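Local coordinates for protein putative modulator of DNA gyrase (PDB 1VPB) that is of unconfirmed function but belongs to the PmbA/TldD family and is probably a metallopeptidase, at residues R175-T185 / R307-A315. Residues are numbered along the deposited sequence; the frame is centred on the assembly and turned at random. Where two conformers were deposited one is given.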
loop_
_atom_site.group_PDB
_atom_site.type_symbol
_atom_site.label_atom_id
_atom_site.label_comp_id
_atom_site.label_asym_id
_atom_site.label_seq_id
_atom_site.Cartn_x
_atom_site.Cartn_y
_atom_site.Cartn_z
ATOM N N ARG A 175 -23.115 -10.518 -8.630
ATOM C CA ARG A 175 -22.185 -11.233 -9.500
ATOM C C ARG A 175 -23.007 -11.961 -10.550
ATOM O O ARG A 175 -24.077 -12.519 -10.245
ATOM C CB ARG A 175 -21.372 -12.184 -8.628
ATOM C CG ARG A 175 -20.548 -13.197 -9.365
ATOM C CD ARG A 175 -19.112 -13.425 -8.828
ATOM N NE ARG A 175 -18.198 -12.468 -9.417
ATOM C CZ ARG A 175 -18.011 -12.314 -10.718
ATOM N NH1 ARG A 175 -18.613 -13.110 -11.577
ATOM N NH2 ARG A 175 -17.186 -11.385 -11.169
ATOM N N LEU A 176 -22.511 -11.950 -11.802
ATOM C CA LEU A 176 -23.077 -12.694 -12.887
ATOM C C LEU A 176 -21.950 -13.384 -13.651
ATOM O O LEU A 176 -20.881 -12.774 -13.834
ATOM C CB LEU A 176 -23.769 -11.736 -13.866
ATOM C CG LEU A 176 -24.990 -10.966 -13.401
ATOM C CD1 LEU A 176 -25.440 -9.946 -14.491
ATOM C CD2 LEU A 176 -26.092 -11.905 -13.030
ATOM N N ILE A 177 -22.172 -14.618 -14.051
ATOM C CA ILE A 177 -21.233 -15.367 -14.889
ATOM C C ILE A 177 -22.021 -15.940 -16.029
ATOM O O ILE A 177 -23.099 -16.472 -15.825
ATOM C CB ILE A 177 -20.456 -16.419 -14.112
ATOM C CG1 ILE A 177 -19.800 -15.803 -12.864
ATOM C CG2 ILE A 177 -19.440 -17.109 -14.980
ATOM C CD1 ILE A 177 -19.083 -16.863 -12.019
ATOM N N SER A 178 -21.514 -15.827 -17.272
ATOM C CA SER A 178 -22.337 -16.129 -18.434
ATOM C C SER A 178 -22.802 -17.574 -18.672
ATOM O O SER A 178 -23.606 -17.806 -19.589
ATOM C CB SER A 178 -21.572 -15.663 -19.706
ATOM O OG SER A 178 -20.324 -16.261 -19.820
ATOM N N ASN A 179 -22.224 -18.535 -17.979
ATOM C CA ASN A 179 -22.659 -19.928 -18.060
ATOM C C ASN A 179 -23.613 -20.293 -16.887
ATOM O O ASN A 179 -23.770 -21.490 -16.596
ATOM C CB ASN A 179 -21.508 -20.891 -18.173
ATOM C CG ASN A 179 -20.668 -20.970 -16.912
ATOM O OD1 ASN A 179 -20.796 -20.074 -16.072
ATOM N ND2 ASN A 179 -19.878 -22.060 -16.776
ATOM N N GLY A 180 -24.236 -19.297 -16.308
ATOM C CA GLY A 180 -25.433 -19.521 -15.491
ATOM C C GLY A 180 -25.216 -19.352 -13.999
ATOM O O GLY A 180 -25.760 -20.093 -13.177
ATOM N N PHE A 181 -24.487 -18.331 -13.623
ATOM C CA PHE A 181 -24.390 -17.942 -12.217
ATOM C C PHE A 181 -24.949 -16.548 -11.955
ATOM O O PHE A 181 -24.676 -15.605 -12.710
ATOM C CB PHE A 181 -22.978 -18.023 -11.700
ATOM C CG PHE A 181 -22.893 -17.739 -10.198
ATOM C CD1 PHE A 181 -23.429 -18.674 -9.296
ATOM C CD2 PHE A 181 -22.398 -16.574 -9.714
ATOM C CE1 PHE A 181 -23.404 -18.394 -7.914
ATOM C CE2 PHE A 181 -22.365 -16.271 -8.333
ATOM C CZ PHE A 181 -22.919 -17.186 -7.438
ATOM N N GLU A 182 -25.758 -16.400 -10.877
ATOM C CA GLU A 182 -26.155 -15.135 -10.366
ATOM C C GLU A 182 -26.079 -15.212 -8.836
ATOM O O GLU A 182 -26.626 -16.171 -8.230
ATOM C CB GLU A 182 -27.609 -14.806 -10.807
ATOM C CG GLU A 182 -28.158 -13.543 -10.220
ATOM C CD GLU A 182 -29.627 -13.336 -10.492
ATOM O OE1 GLU A 182 -30.335 -14.374 -10.530
ATOM O OE2 GLU A 182 -30.042 -12.165 -10.629
ATOM N N GLY A 183 -25.402 -14.273 -8.233
ATOM C CA GLY A 183 -25.234 -14.263 -6.772
ATOM C C GLY A 183 -25.125 -12.906 -6.186
ATOM O O GLY A 183 -24.731 -11.962 -6.849
ATOM N N GLU A 184 -25.476 -12.773 -4.902
ATOM C CA GLU A 184 -25.327 -11.489 -4.276
ATOM C C GLU A 184 -24.996 -11.640 -2.811
ATOM O O GLU A 184 -25.325 -12.673 -2.183
ATOM C CB GLU A 184 -26.499 -10.585 -4.465
ATOM C CG GLU A 184 -27.762 -10.934 -3.815
ATOM C CD GLU A 184 -28.809 -9.836 -4.080
ATOM O OE1 GLU A 184 -28.593 -8.628 -3.815
ATOM O OE2 GLU A 184 -29.818 -10.229 -4.600
ATOM N N THR A 185 -24.230 -10.663 -2.339
ATOM C CA THR A 185 -23.798 -10.613 -0.938
ATOM C C THR A 185 -23.961 -9.226 -0.369
ATOM O O THR A 185 -24.022 -8.231 -1.089
ATOM C CB THR A 185 -22.367 -11.067 -0.818
ATOM O OG1 THR A 185 -21.490 -10.192 -1.591
ATOM C CG2 THR A 185 -22.183 -12.437 -1.368
ATOM N N ARG A 307 -19.215 -17.057 3.701
ATOM C CA ARG A 307 -19.692 -16.889 2.318
ATOM C C ARG A 307 -20.093 -18.204 1.692
ATOM O O ARG A 307 -19.543 -19.257 2.021
ATOM C CB ARG A 307 -18.606 -16.203 1.466
ATOM C CG ARG A 307 -17.343 -16.960 1.380
ATOM C CD ARG A 307 -16.301 -16.296 0.478
ATOM N NE ARG A 307 -15.057 -17.080 0.483
ATOM C CZ ARG A 307 -14.060 -16.910 -0.377
ATOM N NH1 ARG A 307 -14.104 -15.972 -1.328
ATOM N NH2 ARG A 307 -12.993 -17.648 -0.252
ATOM N N TYR A 308 -21.115 -18.139 0.825
ATOM C CA TYR A 308 -21.557 -19.340 0.125
ATOM C C TYR A 308 -20.873 -19.618 -1.227
ATOM O O TYR A 308 -21.025 -20.679 -1.767
ATOM C CB TYR A 308 -23.065 -19.284 -0.087
ATOM C CG TYR A 308 -23.855 -19.557 1.201
ATOM C CD1 TYR A 308 -23.513 -20.626 1.999
ATOM C CD2 TYR A 308 -24.887 -18.707 1.610
ATOM C CE1 TYR A 308 -24.219 -20.879 3.173
ATOM C CE2 TYR A 308 -25.614 -18.958 2.804
ATOM C CZ TYR A 308 -25.256 -20.073 3.566
ATOM O OH TYR A 308 -25.951 -20.348 4.759
ATOM N N PHE A 309 -20.137 -18.629 -1.723
ATOM C CA PHE A 309 -19.404 -18.825 -2.974
ATOM C C PHE A 309 -18.173 -17.932 -3.001
ATOM O O PHE A 309 -18.138 -16.902 -2.344
ATOM C CB PHE A 309 -20.291 -18.572 -4.209
ATOM C CG PHE A 309 -21.075 -17.320 -4.156
ATOM C CD1 PHE A 309 -22.366 -17.297 -3.582
ATOM C CD2 PHE A 309 -20.578 -16.152 -4.718
ATOM C CE1 PHE A 309 -23.093 -16.157 -3.559
ATOM C CE2 PHE A 309 -21.333 -15.003 -4.700
ATOM C CZ PHE A 309 -22.584 -15.016 -4.068
ATOM N N ASP A 310 -17.193 -18.322 -3.814
ATOM C CA ASP A 310 -16.058 -17.442 -4.042
ATOM C C ASP A 310 -16.291 -16.570 -5.246
ATOM O O ASP A 310 -17.387 -16.556 -5.843
ATOM C CB ASP A 310 -14.768 -18.241 -4.132
ATOM C CG ASP A 310 -14.603 -19.031 -5.432
ATOM O OD1 ASP A 310 -15.488 -19.017 -6.351
ATOM O OD2 ASP A 310 -13.522 -19.673 -5.600
ATOM N N ASN A 311 -15.253 -15.824 -5.657
ATOM C CA ASN A 311 -15.478 -14.932 -6.816
ATOM C C ASN A 311 -15.658 -15.566 -8.200
ATOM O O ASN A 311 -16.000 -14.858 -9.172
ATOM C CB ASN A 311 -14.350 -13.875 -6.792
ATOM C CG ASN A 311 -14.461 -12.922 -5.594
ATOM O OD1 ASN A 311 -15.414 -12.997 -4.772
ATOM N ND2 ASN A 311 -13.494 -11.980 -5.497
ATOM N N GLU A 312 -15.452 -16.874 -8.328
ATOM C CA GLU A 312 -15.668 -17.626 -9.510
ATOM C C GLU A 312 -17.066 -18.305 -9.468
ATOM O O GLU A 312 -17.321 -19.141 -10.322
ATOM C CB GLU A 312 -14.661 -18.811 -9.641
ATOM C CG GLU A 312 -13.197 -18.567 -9.704
ATOM C CD GLU A 312 -12.546 -19.708 -10.467
ATOM O OE1 GLU A 312 -12.283 -20.806 -9.922
ATOM O OE2 GLU A 312 -12.363 -19.511 -11.651
ATOM N N GLY A 313 -17.853 -18.027 -8.420
ATOM C CA GLY A 313 -19.181 -18.636 -8.216
ATOM C C GLY A 313 -19.196 -20.032 -7.577
ATOM O O GLY A 313 -20.289 -20.602 -7.395
ATOM N N ILE A 314 -18.036 -20.571 -7.265
ATOM C CA ILE A 314 -17.887 -21.934 -6.813
ATOM C C ILE A 314 -18.534 -21.997 -5.433
ATOM O O ILE A 314 -18.234 -21.176 -4.597
ATOM C CB ILE A 314 -16.440 -22.382 -6.725
ATOM C CG1 ILE A 314 -15.757 -22.326 -8.105
ATOM C CG2 ILE A 314 -16.333 -23.792 -6.209
ATOM C CD1 ILE A 314 -16.554 -22.858 -9.141
ATOM N N ALA A 315 -19.355 -22.995 -5.202
ATOM C CA ALA A 315 -19.948 -23.182 -3.868
ATOM C C ALA A 315 -18.848 -23.502 -2.828
ATOM O O ALA A 315 -18.051 -24.457 -3.004
ATOM C CB ALA A 315 -20.938 -24.322 -3.916
#
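Phe181 and Phe309 meet in a T-shaped (edge-to-face) pair: the ring centroids lie 5.0 Å apart, the planes stand at 70°, and Phe181 CZ sits over the centre of the Phe309 ring, with Phe309 CD2 its nearest atom at 3.7 Å. The first torsion of Phe309 (48°) places CG between its own backbone N and carbonyl carbon and turns the ring toward the strand 181-198. There Phe309 CZ comes within 3.9 Å of Gly183 CA, where the strand carries no side chain, and touches Thr185 CG2. The edge of the same ring faces the backbone N of Glu184.

A CH-pi contact adds a second use of Phe181. Gly313 CA lies 3.9 Å from the ring centroid and only 9° off the normal, so the backbone of the turn rests squarely on the face while the rim carbon CZ serves Phe309.

Two backbone carbonyl oxygens of the turn make contacts without hydrogen bonds. Ile177 CD1 packs 3.3 Å from Glu312 O. In the modelled conformer of Arg175, one of two, Asn311 O lies over one face of the guanidinium, toward its rim; although Arg175 NE is 3.3 Å from Asn311 O, the angle is too poor for a hydrogen bond.

Each side is shaped by its own bonds. Residues 310-313 form a type I turn, reinforced by an Asx turn, Asp310 OD1 accepting from Glu312 N; the same oxygen also takes Ile314 N, from the opposite face of the carboxylate plane. In the hairpin of strands 159-177 and 181-198, Gly180 N and Phe181 N both bond Ile177 O, a G1 beta bulge.

With no hydrogen bond between the segments, the C-terminal-domain loop meets the central-domain hairpin through aromatic and van der Waals packing, consistent with a turn held in shape by its own bonds and offering Gly313 CA and the Phe309 ring to the hairpin.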